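Local structure of methyltransferase (Streptococcus mutans, 2B78) at residues L38-D41 / A42-L46; A96-L99 / F100-D103; A137-R140 / Q141-N145; N335-V338 / S339-K342; Q371-S374 / S375-L378. The protein probably transfers methyl groups from S-adenosyl-L-methionine, perhaps to RNA, and joins a PUA-like domain to a Rossmann-like methyltransferase domain. One frame throughout, in Å; residues are numbered along the deposited sequence.

In the fold
The five local contacts sit at a hairpin turn (contact 1), a beta bulge (contact 2), a helix end (contact 3), a helix start (contact 4) and a surface turn (contact 5). Contact 2 is fully buried, and a charged group is held there by polar partners. Contacts 1, 3 and 4 are partly buried, setting apolar packing beside backbone bonds, whereas in contact 5 carboxylates and hydroxyls supplement short-range backbone bonds. Contacts 2 and 3 touch through Leu-99, which packs on Phe-139 and Tyr-143. Contact 2 also meets contact 5, where Asp-103 lies near Ser-375. Contact 1 stands apart in the PUA-like domain, its centre about 35 Å from that of the chain.

Contact 1: residues L38-D41 / A42-L46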
loop_
_atom_site.group_PDB
_atom_site.type_symbol
_atom_site.label_atom_id
_atom_site.label_comp_id
_atom_site.label_asym_id
_atom_site.label_seq_id
_atom_site.Cartn_x
_atom_site.Cartn_y
_atom_site.Cartn_z
ATOM N N LEU A 38 -14.909 6.439 25.136
ATOM C CA LEU A 38 -15.632 5.183 25.010
ATOM C C LEU A 38 -15.841 4.518 26.359
ATOM O O LEU A 38 -14.908 4.417 27.156
ATOM C CB LEU A 38 -14.855 4.233 24.103
ATOM C CG LEU A 38 -14.467 4.826 22.748
ATOM C CD1 LEU A 38 -13.695 3.797 21.944
ATOM C CD2 LEU A 38 -15.723 5.264 22.007
ATOM N N TYR A 39 -17.067 4.054 26.591
ATOM C CA TYR A 39 -17.437 3.378 27.834
ATOM C C TYR A 39 -18.190 2.076 27.538
ATOM O O TYR A 39 -18.895 1.975 26.533
ATOM C CB TYR A 39 -18.338 4.286 28.677
ATOM C CG TYR A 39 -17.602 5.330 29.482
ATOM C CD1 TYR A 39 -17.241 5.088 30.805
ATOM C CD2 TYR A 39 -17.257 6.561 28.919
ATOM C CE1 TYR A 39 -16.554 6.052 31.555
ATOM C CE2 TYR A 39 -16.571 7.525 29.657
ATOM C CZ TYR A 39 -16.224 7.262 30.973
ATOM O OH TYR A 39 -15.543 8.207 31.706
ATOM N N SER A 40 -18.041 1.090 28.417
ATOM C CA SER A 40 -18.734 -0.190 28.255
ATOM C C SER A 40 -20.162 -0.014 28.763
ATOM O O SER A 40 -20.542 1.082 29.184
ATOM C CB SER A 40 -18.045 -1.279 29.077
ATOM O OG SER A 40 -18.193 -1.014 30.459
ATOM N N ASP A 41 -20.946 -1.089 28.729
ATOM C CA ASP A 41 -22.333 -1.055 29.195
ATOM C C ASP A 41 -22.400 -0.985 30.715
ATOM O O ASP A 41 -23.455 -0.697 31.290
ATOM C CB ASP A 41 -23.102 -2.291 28.703
ATOM C CG ASP A 41 -22.359 -3.591 28.969
ATOM O OD1 ASP A 41 -21.838 -3.765 30.092
ATOM O OD2 ASP A 41 -22.301 -4.447 28.054
ATOM N N ALA A 42 -21.268 -1.248 31.360
ATOM C CA ALA A 42 -21.172 -1.210 32.814
ATOM C C ALA A 42 -20.620 0.140 33.254
ATOM O O ALA A 42 -20.233 0.319 34.410
ATOM C CB ALA A 42 -20.267 -2.334 33.310
ATOM N N ASP A 43 -20.577 1.084 32.319
ATOM C CA ASP A 43 -20.084 2.430 32.595
ATOM C C ASP A 43 -18.600 2.479 32.932
ATOM O O ASP A 43 -18.159 3.357 33.678
ATOM C CB ASP A 43 -20.879 3.060 33.737
ATOM C CG ASP A 43 -22.345 3.213 33.403
ATOM O OD1 ASP A 43 -22.655 3.887 32.397
ATOM O OD2 ASP A 43 -23.188 2.662 34.148
ATOM N N ILE A 44 -17.831 1.540 32.392
ATOM C CA ILE A 44 -16.396 1.512 32.643
ATOM C C ILE A 44 -15.667 2.215 31.500
ATOM O O ILE A 44 -16.006 2.030 30.333
ATOM C CB ILE A 44 -15.865 0.069 32.758
ATOM C CG1 ILE A 44 -16.666 -0.703 33.814
ATOM C CG2 ILE A 44 -14.386 0.090 33.109
ATOM C CD1 ILE A 44 -16.667 -0.073 35.196
ATOM N N PHE A 45 -14.668 3.024 31.845
ATOM C CA PHE A 45 -13.898 3.770 30.852
ATOM C C PHE A 45 -13.031 2.848 30.002
ATOM O O PHE A 45 -12.203 2.105 30.529
ATOM C CB PHE A 45 -13.015 4.804 31.552
ATOM C CG PHE A 45 -12.203 5.646 30.613
ATOM C CD1 PHE A 45 -12.826 6.494 29.703
ATOM C CD2 PHE A 45 -10.814 5.594 30.641
ATOM C CE1 PHE A 45 -12.077 7.281 28.833
ATOM C CE2 PHE A 45 -10.052 6.377 29.774
ATOM C CZ PHE A 45 -10.686 7.223 28.868
ATOM N N LEU A 46 -13.216 2.905 28.685
ATOM C CA LEU A 46 -12.448 2.057 27.772
ATOM C C LEU A 46 -11.391 2.822 26.982
ATOM O O LEU A 46 -10.540 2.214 26.325
ATOM C CB LEU A 46 -13.391 1.338 26.801
ATOM C CG LEU A 46 -14.419 0.377 27.417
ATOM C CD1 LEU A 46 -15.385 -0.088 26.335
ATOM C CD2 LEU A 46 -13.708 -0.814 28.054
#
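Tyr-39 and Phe-45 face each other as a non-hydrogen-bonded pair where the antiparallel strands 34-39 and 45-54 join in a beta hairpin. From CB outward, Tyr-39 first runs alongside the facing strand: CB and CG pass Ile-44 O, CD1 lies 3.3 Å from that same Ile-44 O, Ile-44 N sits at the ring edge, and CE1 reaches CA of Phe-45. Farther out, CZ comes to 3.7 Å from Phe-45 CD1, and OH ends near the same carbon. With CG of Phe-45 anti to its backbone N (chi1 -179°), the phenyl edge is turned to the tyrosine face in an edge-to-face pair, planes at 61°. Lys-3 adds a cation-pi contact to Tyr-39.

The bend itself is a type I turn from Ser-40 to Asp-43, closed by Asp-43 N to Ser-40 O at 3.1 Å. Ser-40 N donates to Ile-44 O at 2.9 Å, and Leu-46 N to Leu-38 O at 2.7 Å. Ser-40 OG accepts from Ala-42 N within the turn and from Ile-44 N just past it, each at 3.2 Å. Leu-46 lays CD1 against the Ser-40 backbone, and with Leu-38 it packs on Leu-14 of helix 8-16. One buried hydroxyl thus satisfies two amides of a tight bend; the backbone bonds close the hairpin, and the ring pair adds apolar contact beside them.

Contact 2: residues A96-L99 / F100-D103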
loop_
_atom_site.group_PDB
_atom_site.type_symbol
_atom_site.label_atom_id
_atom_site.label_comp_id
_atom_site.label_asym_id
_atom_site.label_seq_id
_atom_site.Cartn_x
_atom_site.Cartn_y
_atom_site.Cartn_z
ATOM N N ALA A 96 13.491 5.591 0.249
ATOM C CA ALA A 96 12.068 5.894 0.269
ATOM C C ALA A 96 11.400 4.751 1.013
ATOM O O ALA A 96 11.524 3.599 0.615
ATOM C CB ALA A 96 11.511 6.012 -1.161
ATOM N N TYR A 97 10.713 5.072 2.106
ATOM C CA TYR A 97 10.025 4.067 2.908
ATOM C C TYR A 97 8.985 4.756 3.774
ATOM O O TYR A 97 8.945 5.986 3.841
ATOM C CB TYR A 97 11.029 3.289 3.771
ATOM C CG TYR A 97 11.853 4.145 4.714
ATOM C CD1 TYR A 97 11.467 4.327 6.042
ATOM C CD2 TYR A 97 13.018 4.784 4.274
ATOM C CE1 TYR A 97 12.219 5.121 6.905
ATOM C CE2 TYR A 97 13.774 5.585 5.133
ATOM C CZ TYR A 97 13.367 5.747 6.443
ATOM O OH TYR A 97 14.103 6.547 7.291
ATOM N N ARG A 98 8.135 3.983 4.442
ATOM C CA ARG A 98 7.092 4.590 5.266
ATOM C C ARG A 98 7.527 4.924 6.696
ATOM O O ARG A 98 8.080 4.079 7.397
ATOM C CB ARG A 98 5.852 3.695 5.293
ATOM C CG ARG A 98 4.748 4.197 6.223
ATOM C CD ARG A 98 3.370 3.781 5.738
ATOM N NE ARG A 98 3.027 4.448 4.486
ATOM C CZ ARG A 98 1.843 4.362 3.888
ATOM N NH1 ARG A 98 0.872 3.635 4.424
ATOM N NH2 ARG A 98 1.635 5.006 2.749
ATOM N N LEU A 99 7.247 6.157 7.120
ATOM C CA LEU A 99 7.603 6.627 8.464
ATOM C C LEU A 99 6.503 6.414 9.506
ATOM O O LEU A 99 6.790 6.231 10.696
ATOM C CB LEU A 99 7.958 8.121 8.416
ATOM C CG LEU A 99 9.138 8.555 7.539
ATOM C CD1 LEU A 99 9.310 10.076 7.631
ATOM C CD2 LEU A 99 10.421 7.856 7.992
ATOM N N PHE A 100 5.247 6.430 9.065
ATOM C CA PHE A 100 4.113 6.279 9.980
ATOM C C PHE A 100 2.978 5.597 9.232
ATOM O O PHE A 100 2.626 6.009 8.128
ATOM C CB PHE A 100 3.662 7.662 10.461
ATOM C CG PHE A 100 2.890 7.639 11.752
ATOM C CD1 PHE A 100 3.551 7.693 12.975
ATOM C CD2 PHE A 100 1.499 7.554 11.746
ATOM C CE1 PHE A 100 2.839 7.663 14.174
ATOM C CE2 PHE A 100 0.781 7.521 12.936
ATOM C CZ PHE A 100 1.454 7.576 14.153
ATOM N N ASN A 101 2.399 4.559 9.826
ATOM C CA ASN A 101 1.324 3.833 9.155
ATOM C C ASN A 101 0.082 3.606 9.996
ATOM O O ASN A 101 -0.129 2.519 10.534
ATOM C CB ASN A 101 1.847 2.485 8.649
ATOM C CG ASN A 101 0.875 1.798 7.702
ATOM O OD1 ASN A 101 0.315 2.423 6.787
ATOM N ND2 ASN A 101 0.684 0.497 7.905
ATOM N N GLN A 102 -0.738 4.643 10.102
ATOM C CA GLN A 102 -1.993 4.580 10.843
ATOM C C GLN A 102 -1.957 3.851 12.198
ATOM O O GLN A 102 -1.171 4.213 13.071
ATOM C CB GLN A 102 -3.062 3.981 9.934
ATOM C CG GLN A 102 -3.216 4.752 8.626
ATOM C CD GLN A 102 -4.591 4.581 8.011
ATOM O OE1 GLN A 102 -5.593 4.932 8.616
ATOM N NE2 GLN A 102 -4.641 4.041 6.803
ATOM N N ASP A 103 -2.803 2.835 12.381
ATOM C CA ASP A 103 -2.827 2.135 13.662
ATOM C C ASP A 103 -1.582 1.307 13.949
ATOM O O ASP A 103 -1.354 0.892 15.090
ATOM C CB ASP A 103 -4.116 1.289 13.803
ATOM C CG ASP A 103 -4.326 0.304 12.667
ATOM O OD1 ASP A 103 -3.799 0.528 11.552
ATOM O OD2 ASP A 103 -5.055 -0.693 12.892
#
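From Arg-98 to Asn-101 the backbone of strand 96-101 does not run straight: it turns a corner at Leu-99, whose backbone angles break the extended run before Phe-100 resumes it. The bend brings the side chain of Arg-98 over the chain that follows. Its CG and CD each lie 3.4 Å from Phe-100 O, and CD also comes within 3.5 Å of Asn-101 CB. This corner is a classic beta bulge, in which Leu-99 and Phe-100 both face Ile-112 on the antiparallel partner strand 110-115, the other arm of a beta hairpin.

Across the bulge the two polar ends meet. Arg-98 leaves its backbone with CG anti to N (chi1 175°) and then bends at chi3, which carries the guanidinium back to Asn-101. NH1 donates to Asn-101 OD1 at 2.7 Å. The oxygen sits in the guanidinium plane, at its edge, but the donor stands above the amide carbonyl plane, and the two flat groups are turned 44° apart. The N-H...O angle of 147° shows a moderately bent bond. Asp-113 on the partner strand forms a salt bridge with Arg-98 NE, so the buried charge is gripped at more than one nitrogen. Asn-101 is fixed from its other end too, ND2 donating to Ala-367 O. Leu-99 and Phe-100 send their side chains elsewhere: Leu-99 packs on Cys-114, whereas the ring of Phe-100 meets Phe-78 of helix 71-83 edge-to-face.

Contact 3: residues A137-R140 / Q141-N145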
loop_
_atom_site.group_PDB
_atom_site.type_symbol
_atom_site.label_atom_id
_atom_site.label_comp_id
_atom_site.label_asym_id
_atom_site.label_seq_id
_atom_site.Cartn_x
_atom_site.Cartn_y
_atom_site.Cartn_z
ATOM N N ALA A 137 3.284 20.259 12.906
ATOM C CA ALA A 137 4.176 20.975 13.806
ATOM C C ALA A 137 4.971 19.977 14.653
ATOM O O ALA A 137 6.188 20.107 14.817
ATOM C CB ALA A 137 3.361 21.907 14.708
ATOM N N ALA A 138 4.271 18.979 15.187
ATOM C CA ALA A 138 4.898 17.943 16.000
ATOM C C ALA A 138 5.885 17.129 15.175
ATOM O O ALA A 138 6.964 16.770 15.659
ATOM C CB ALA A 138 3.833 17.017 16.579
ATOM N N PHE A 139 5.517 16.827 13.931
ATOM C CA PHE A 139 6.392 16.043 13.057
ATOM C C PHE A 139 7.685 16.793 12.743
ATOM O O PHE A 139 8.778 16.221 12.812
ATOM C CB PHE A 139 5.690 15.694 11.734
ATOM C CG PHE A 139 6.535 14.854 10.805
ATOM C CD1 PHE A 139 6.533 13.467 10.904
ATOM C CD2 PHE A 139 7.364 15.453 9.861
ATOM C CE1 PHE A 139 7.346 12.687 10.074
ATOM C CE2 PHE A 139 8.179 14.691 9.032
ATOM C CZ PHE A 139 8.171 13.300 9.140
ATOM N N ARG A 140 7.564 18.073 12.396
ATOM C CA ARG A 140 8.743 18.854 12.064
ATOM C C ARG A 140 9.745 18.928 13.208
ATOM O O ARG A 140 10.943 19.049 12.971
ATOM C CB ARG A 140 8.348 20.260 11.604
ATOM C CG ARG A 140 7.578 20.252 10.293
ATOM C CD ARG A 140 7.226 21.655 9.815
ATOM N NE ARG A 140 8.349 22.342 9.175
ATOM C CZ ARG A 140 8.281 23.577 8.682
ATOM N NH1 ARG A 140 7.145 24.260 8.761
ATOM N NH2 ARG A 140 9.342 24.131 8.103
ATOM N N GLN A 141 9.278 18.845 14.447
ATOM C CA GLN A 141 10.221 18.891 15.562
ATOM C C GLN A 141 10.988 17.572 15.662
ATOM O O GLN A 141 12.197 17.555 15.904
ATOM C CB GLN A 141 9.508 19.158 16.892
ATOM C CG GLN A 141 10.475 19.136 18.070
ATOM C CD GLN A 141 9.829 19.429 19.411
ATOM O OE1 GLN A 141 9.133 20.427 19.571
ATOM N NE2 GLN A 141 10.082 18.568 20.391
ATOM N N VAL A 142 10.281 16.466 15.460
ATOM C CA VAL A 142 10.890 15.144 15.545
ATOM C C VAL A 142 11.779 14.823 14.343
ATOM O O VAL A 142 12.820 14.173 14.489
ATOM C CB VAL A 142 9.795 14.062 15.704
ATOM C CG1 VAL A 142 10.422 12.664 15.741
ATOM C CG2 VAL A 142 9.001 14.333 16.981
ATOM N N TYR A 143 11.372 15.286 13.161
ATOM C CA TYR A 143 12.130 15.069 11.920
ATOM C C TYR A 143 12.400 16.443 11.319
ATOM O O TYR A 143 11.791 16.819 10.320
ATOM C CB TYR A 143 11.301 14.254 10.926
ATOM C CG TYR A 143 11.226 12.771 11.212
ATOM C CD1 TYR A 143 12.270 11.916 10.843
ATOM C CD2 TYR A 143 10.098 12.214 11.803
ATOM C CE1 TYR A 143 12.185 10.542 11.046
ATOM C CE2 TYR A 143 9.999 10.832 12.013
ATOM C CZ TYR A 143 11.046 10.006 11.627
ATOM O OH TYR A 143 10.941 8.648 11.790
ATOM N N PRO A 144 13.323 17.209 11.921
ATOM C CA PRO A 144 13.673 18.557 11.462
ATOM C C PRO A 144 14.504 18.700 10.194
ATOM O O PRO A 144 14.567 19.791 9.628
ATOM C CB PRO A 144 14.406 19.135 12.666
ATOM C CG PRO A 144 15.166 17.932 13.162
ATOM C CD PRO A 144 14.092 16.856 13.129
ATOM N N ASN A 145 15.110 17.607 9.731
ATOM C CA ASN A 145 16.000 17.670 8.579
ATOM C C ASN A 145 15.480 17.431 7.157
ATOM O O ASN A 145 16.273 17.380 6.212
ATOM C CB ASN A 145 17.208 16.765 8.846
ATOM C CG ASN A 145 17.903 17.098 10.164
ATOM O OD1 ASN A 145 17.971 18.260 10.564
ATOM N ND2 ASN A 145 18.431 16.079 10.834
#
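The face of Phe-139 is covered in part by CB of Tyr-143, one helical turn further along the chain, where helix 132-142 comes to its end. This is a CH-pi contact, with Tyr-143 CB 4.1 Å from the centroid of the Phe-139 ring. The two rings are nearly parallel, with planes at 23°, but offset in their planes, with little stacking, their centroids 4.9 Å from each other. The closest contacts come from one side of the tyrosine: CD2 lies 3.3 Å from Phe-139 CE1 and 3.5 Å from Phe-139 CZ. A trans chi1 (-179°) brings the phenyl ring of Phe-139 back toward Tyr-143.

Backbone bonds link the same residues. Tyr-143 N donates to Phe-139 O at 2.8 Å, although Tyr-143 already departs from helical geometry. Just before it the bonding is slacker: Gln-141 N is shared weakly between Ala-137 O and Ala-138 O, while Val-142 N reaches Ala-138 O in another weak bond. Pro-144 has no N-H to give, and its CA instead lies 3.2 Å from Arg-140 O.

Beyond the pair, Phe-121 and Phe-78 meet Phe-139 edge-to-face, and Leu-99 of strand 96-101 packs on both aromatic side chains. The helix end therefore combines an apolar aromatic side, packed against the neighbouring helix and sheet, with Lys-82, whose positive charge meets the tyrosine ring in a cation-pi contact and the carbonyl oxygen of Val-142; near a helix C-terminus such a charge would probably be favourable.

Contact 4: residues N335-V338 / S339-K342; sequences NMTV and SQFK
Thr-337 and Gln-340 exchange hydrogen bonds at the start of helix 338-349. Thr-337 OG1 accepts from Gln-340 N at 3.0 Å, and in return Gln-340 OE1 accepts from Thr-337 N, also at 3.0 Å and fairly straight (162°). The threonine hydroxyl sits between its backbone N and carbonyl carbon (chi1 64°), which points it at the first turn. The glutamine, extended beyond CG, crosses the threonine at about a right angle. These reciprocal bonds make a capping box, with Thr-337 as N-cap, at the entry to the helix that follows strand 325-331 in the methyltransferase domain. Ordinary helical bonding then takes over, as Phe-341 N donates to Thr-337 O and Lys-342 N to Val-338 O.

Two waters extend the cap. One lies 2.8 Å from both Thr-337 OG1 and Ser-339 OG; the other donates to Asn-335 O and weakly accepts from Gln-340 NE2. On the buried flank, Met-336 bends so that CE lies against the glutamine, 3.1 Å from Gln-340 O and 3.3 Å from Gln-340 CB, while SD passes 4.4 Å from Phe-341 CD1. Farther out, Met-336 packs on Val-306 and Ser-307 of helix 306-319, and Tyr-310 of that helix meets the Phe-341 ring edge-to-face.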
loop_
_atom_site.group_PDB
_atom_site.type_symbol
_atom_site.label_atom_id
_atom_site.label_comp_id
_atom_site.label_asym_id
_atom_site.label_seq_id
_atom_site.Cartn_x
_atom_site.Cartn_y
_atom_site.Cartn_z
ATOM N N ASN A 335 -10.312 -4.887 1.990
ATOM C CA ASN A 335 -11.581 -5.554 2.236
ATOM C C ASN A 335 -11.527 -7.059 2.013
ATOM O O ASN A 335 -12.480 -7.764 2.342
ATOM C CB ASN A 335 -12.664 -4.942 1.343
ATOM C CG ASN A 335 -12.169 -4.666 -0.069
ATOM O OD1 ASN A 335 -11.326 -3.789 -0.284
ATOM N ND2 ASN A 335 -12.687 -5.414 -1.038
ATOM N N MET A 336 -10.428 -7.557 1.448
ATOM C CA MET A 336 -10.292 -8.998 1.222
ATOM C C MET A 336 -9.334 -9.659 2.211
ATOM O O MET A 336 -8.224 -9.172 2.434
ATOM C CB MET A 336 -9.793 -9.292 -0.197
ATOM C CG MET A 336 -10.886 -9.582 -1.217
ATOM S SD MET A 336 -10.303 -10.774 -2.446
ATOM C CE MET A 336 -11.429 -12.131 -2.164
ATOM N N THR A 337 -9.757 -10.772 2.803
ATOM C CA THR A 337 -8.891 -11.480 3.733
ATOM C C THR A 337 -7.948 -12.358 2.915
ATOM O O THR A 337 -8.141 -12.550 1.706
ATOM C CB THR A 337 -9.685 -12.398 4.695
ATOM O OG1 THR A 337 -10.328 -13.437 3.943
ATOM C CG2 THR A 337 -10.737 -11.602 5.452
ATOM N N VAL A 338 -6.928 -12.890 3.580
ATOM C CA VAL A 338 -5.971 -13.766 2.926
ATOM C C VAL A 338 -6.704 -14.994 2.392
ATOM O O VAL A 338 -6.437 -15.440 1.280
ATOM C CB VAL A 338 -4.872 -14.226 3.911
ATOM C CG1 VAL A 338 -4.125 -15.430 3.348
ATOM C CG2 VAL A 338 -3.908 -13.081 4.179
ATOM N N SER A 339 -7.626 -15.540 3.187
ATOM C CA SER A 339 -8.369 -16.726 2.771
ATOM C C SER A 339 -9.327 -16.427 1.620
ATOM O O SER A 339 -9.482 -17.247 0.713
ATOM C CB SER A 339 -9.126 -17.341 3.961
ATOM O OG SER A 339 -10.026 -16.422 4.549
ATOM N N GLN A 340 -9.973 -15.266 1.654
ATOM C CA GLN A 340 -10.889 -14.872 0.578
ATOM C C GLN A 340 -10.122 -14.744 -0.728
ATOM O O GLN A 340 -10.622 -15.103 -1.802
ATOM C CB GLN A 340 -11.524 -13.524 0.873
ATOM C CG GLN A 340 -12.786 -13.574 1.700
ATOM C CD GLN A 340 -13.373 -12.193 1.889
ATOM O OE1 GLN A 340 -12.735 -11.307 2.471
ATOM N NE2 GLN A 340 -14.590 -11.992 1.388
ATOM N N PHE A 341 -8.910 -14.206 -0.628
ATOM C CA PHE A 341 -8.052 -14.008 -1.786
ATOM C C PHE A 341 -7.634 -15.361 -2.326
ATOM O O PHE A 341 -7.738 -15.625 -3.526
ATOM C CB PHE A 341 -6.820 -13.182 -1.388
ATOM C CG PHE A 341 -5.934 -12.794 -2.551
ATOM C CD1 PHE A 341 -6.486 -12.403 -3.764
ATOM C CD2 PHE A 341 -4.546 -12.807 -2.418
ATOM C CE1 PHE A 341 -5.669 -12.032 -4.833
ATOM C CE2 PHE A 341 -3.719 -12.436 -3.478
ATOM C CZ PHE A 341 -4.285 -12.048 -4.693
ATOM N N LYS A 342 -7.172 -16.228 -1.431
ATOM C CA LYS A 342 -6.744 -17.557 -1.839
ATOM C C LYS A 342 -7.892 -18.284 -2.542
ATOM O O LYS A 342 -7.663 -19.038 -3.485
ATOM C CB LYS A 342 -6.284 -18.344 -0.618
ATOM C CG LYS A 342 -5.444 -19.566 -0.937
ATOM C CD LYS A 342 -4.780 -20.073 0.333
ATOM C CE LYS A 342 -3.813 -21.202 0.051
ATOM N NZ LYS A 342 -3.101 -21.599 1.295
HETATM O O HOH W 1 -14.382 -8.859 0.399
HETATM O O HOH W 2 -12.407 -15.011 4.971
#

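Contact 5: residues Q371-S374 / S375-L378; sequences QDES and SNYL
Ser-375 turns back on Asp-372 and forms the tight part of this bend, a short 3-10 turn between strands 355-360 and 379-384. Asp-372 O accepts twice: from Ser-375 OG at 2.7 Å, almost in line with the carbonyl bond, and from Ser-375 N at 3.0 Å, above the carbonyl plane. The next 3-10 bond runs from Asn-376 N to Glu-373 O, also at 3.0 Å. A chi1 of 60° turns the Ser-375 hydroxyl back toward Asp-372 O, and it has a further partner in Asn-369 N. Asp-372 OD1 in turn receives Ser-374 OG at 2.6 Å and Ser-374 N at 3.3 Å from the same face of the carboxylate, the latter bond closing an Asx turn.

Against this doubly bonded aspartate, Glu-373 makes a looser, single link. Exposed, as Ser-374 is too, and bent at chi2, it lies alongside Asn-376, and its OE2 takes a bond of 3.3 Å from Asn-376 ND2, with the carboxylate and amide planes 56° apart. The amide's stronger partner is Leu-362, whose N donates to OD1, and Asn-376 centres an inverse gamma turn. Short hydroxyl bonds to Asp-372 oxygens thus reinforce the turn, whereas the glutamate adds a longer link that water would probably weaken.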
loop_
_atom_site.group_PDB
_atom_site.type_symbol
_atom_site.label_atom_id
_atom_site.label_comp_id
_atom_site.label_asym_id
_atom_site.label_seq_id
_atom_site.Cartn_x
_atom_site.Cartn_y
_atom_site.Cartn_z
ATOM N N GLN A 371 -2.602 -6.741 16.859
ATOM C CA GLN A 371 -3.869 -7.152 17.451
ATOM C C GLN A 371 -4.984 -7.070 16.417
ATOM O O GLN A 371 -6.130 -7.400 16.705
ATOM C CB GLN A 371 -4.216 -6.258 18.647
ATOM C CG GLN A 371 -3.382 -6.518 19.890
ATOM C CD GLN A 371 -1.901 -6.283 19.673
ATOM O OE1 GLN A 371 -1.465 -5.155 19.430
ATOM N NE2 GLN A 371 -1.115 -7.353 19.757
ATOM N N ASP A 372 -4.647 -6.629 15.211
ATOM C CA ASP A 372 -5.643 -6.508 14.149
ATOM C C ASP A 372 -5.020 -6.871 12.808
ATOM O O ASP A 372 -4.585 -6.000 12.055
ATOM C CB ASP A 372 -6.186 -5.079 14.110
ATOM C CG ASP A 372 -7.353 -4.930 13.165
ATOM O OD1 ASP A 372 -7.708 -5.933 12.510
ATOM O OD2 ASP A 372 -7.912 -3.815 13.076
ATOM N N GLU A 373 -4.994 -8.165 12.502
ATOM C CA GLU A 373 -4.389 -8.641 11.262
ATOM C C GLU A 373 -5.041 -8.099 9.991
ATOM O O GLU A 373 -4.428 -8.125 8.922
ATOM C CB GLU A 373 -4.392 -10.174 11.234
ATOM C CG GLU A 373 -3.307 -10.790 10.340
ATOM C CD GLU A 373 -1.912 -10.249 10.644
ATOM O OE1 GLU A 373 -1.598 -10.054 11.836
ATOM O OE2 GLU A 373 -1.123 -10.029 9.694
ATOM N N SER A 374 -6.274 -7.607 10.101
ATOM C CA SER A 374 -6.976 -7.059 8.941
ATOM C C SER A 374 -6.284 -5.790 8.431
ATOM O O SER A 374 -6.541 -5.329 7.317
ATOM C CB SER A 374 -8.439 -6.747 9.292
ATOM O OG SER A 374 -8.560 -5.576 10.085
ATOM N N SER A 375 -5.407 -5.218 9.249
ATOM C CA SER A 375 -4.693 -4.015 8.838
ATOM C C SER A 375 -3.613 -4.387 7.823
ATOM O O SER A 375 -3.119 -3.538 7.079
ATOM C CB SER A 375 -4.057 -3.336 10.050
ATOM O OG SER A 375 -3.149 -4.214 10.686
ATOM N N ASN A 376 -3.239 -5.664 7.795
ATOM C CA ASN A 376 -2.220 -6.113 6.856
ATOM C C ASN A 376 -2.891 -6.352 5.502
ATOM O O ASN A 376 -3.157 -7.497 5.112
ATOM C CB ASN A 376 -1.568 -7.403 7.370
ATOM C CG ASN A 376 -0.200 -7.613 6.784
ATOM O OD1 ASN A 376 0.117 -7.023 5.757
ATOM N ND2 ASN A 376 0.624 -8.455 7.421
ATOM N N TYR A 377 -3.124 -5.265 4.771
ATOM C CA TYR A 377 -3.826 -5.313 3.496
ATOM C C TYR A 377 -3.131 -5.906 2.274
ATOM O O TYR A 377 -3.798 -6.396 1.362
ATOM C CB TYR A 377 -4.337 -3.912 3.153
ATOM C CG TYR A 377 -3.253 -2.869 2.966
ATOM C CD1 TYR A 377 -2.562 -2.770 1.763
ATOM C CD2 TYR A 377 -2.934 -1.966 3.987
ATOM C CE1 TYR A 377 -1.590 -1.804 1.571
ATOM C CE2 TYR A 377 -1.949 -0.988 3.801
ATOM C CZ TYR A 377 -1.288 -0.916 2.589
ATOM O OH TYR A 377 -0.328 0.051 2.375
ATOM N N LEU A 378 -1.806 -5.862 2.238
ATOM C CA LEU A 378 -1.097 -6.406 1.091
ATOM C C LEU A 378 -1.043 -7.923 1.184
ATOM O O LEU A 378 -0.759 -8.483 2.240
ATOM C CB LEU A 378 0.322 -5.833 1.024
ATOM C CG LEU A 378 1.251 -6.282 -0.106
ATOM C CD1 LEU A 378 0.670 -5.876 -1.458
ATOM C CD2 LEU A 378 2.608 -5.636 0.076
#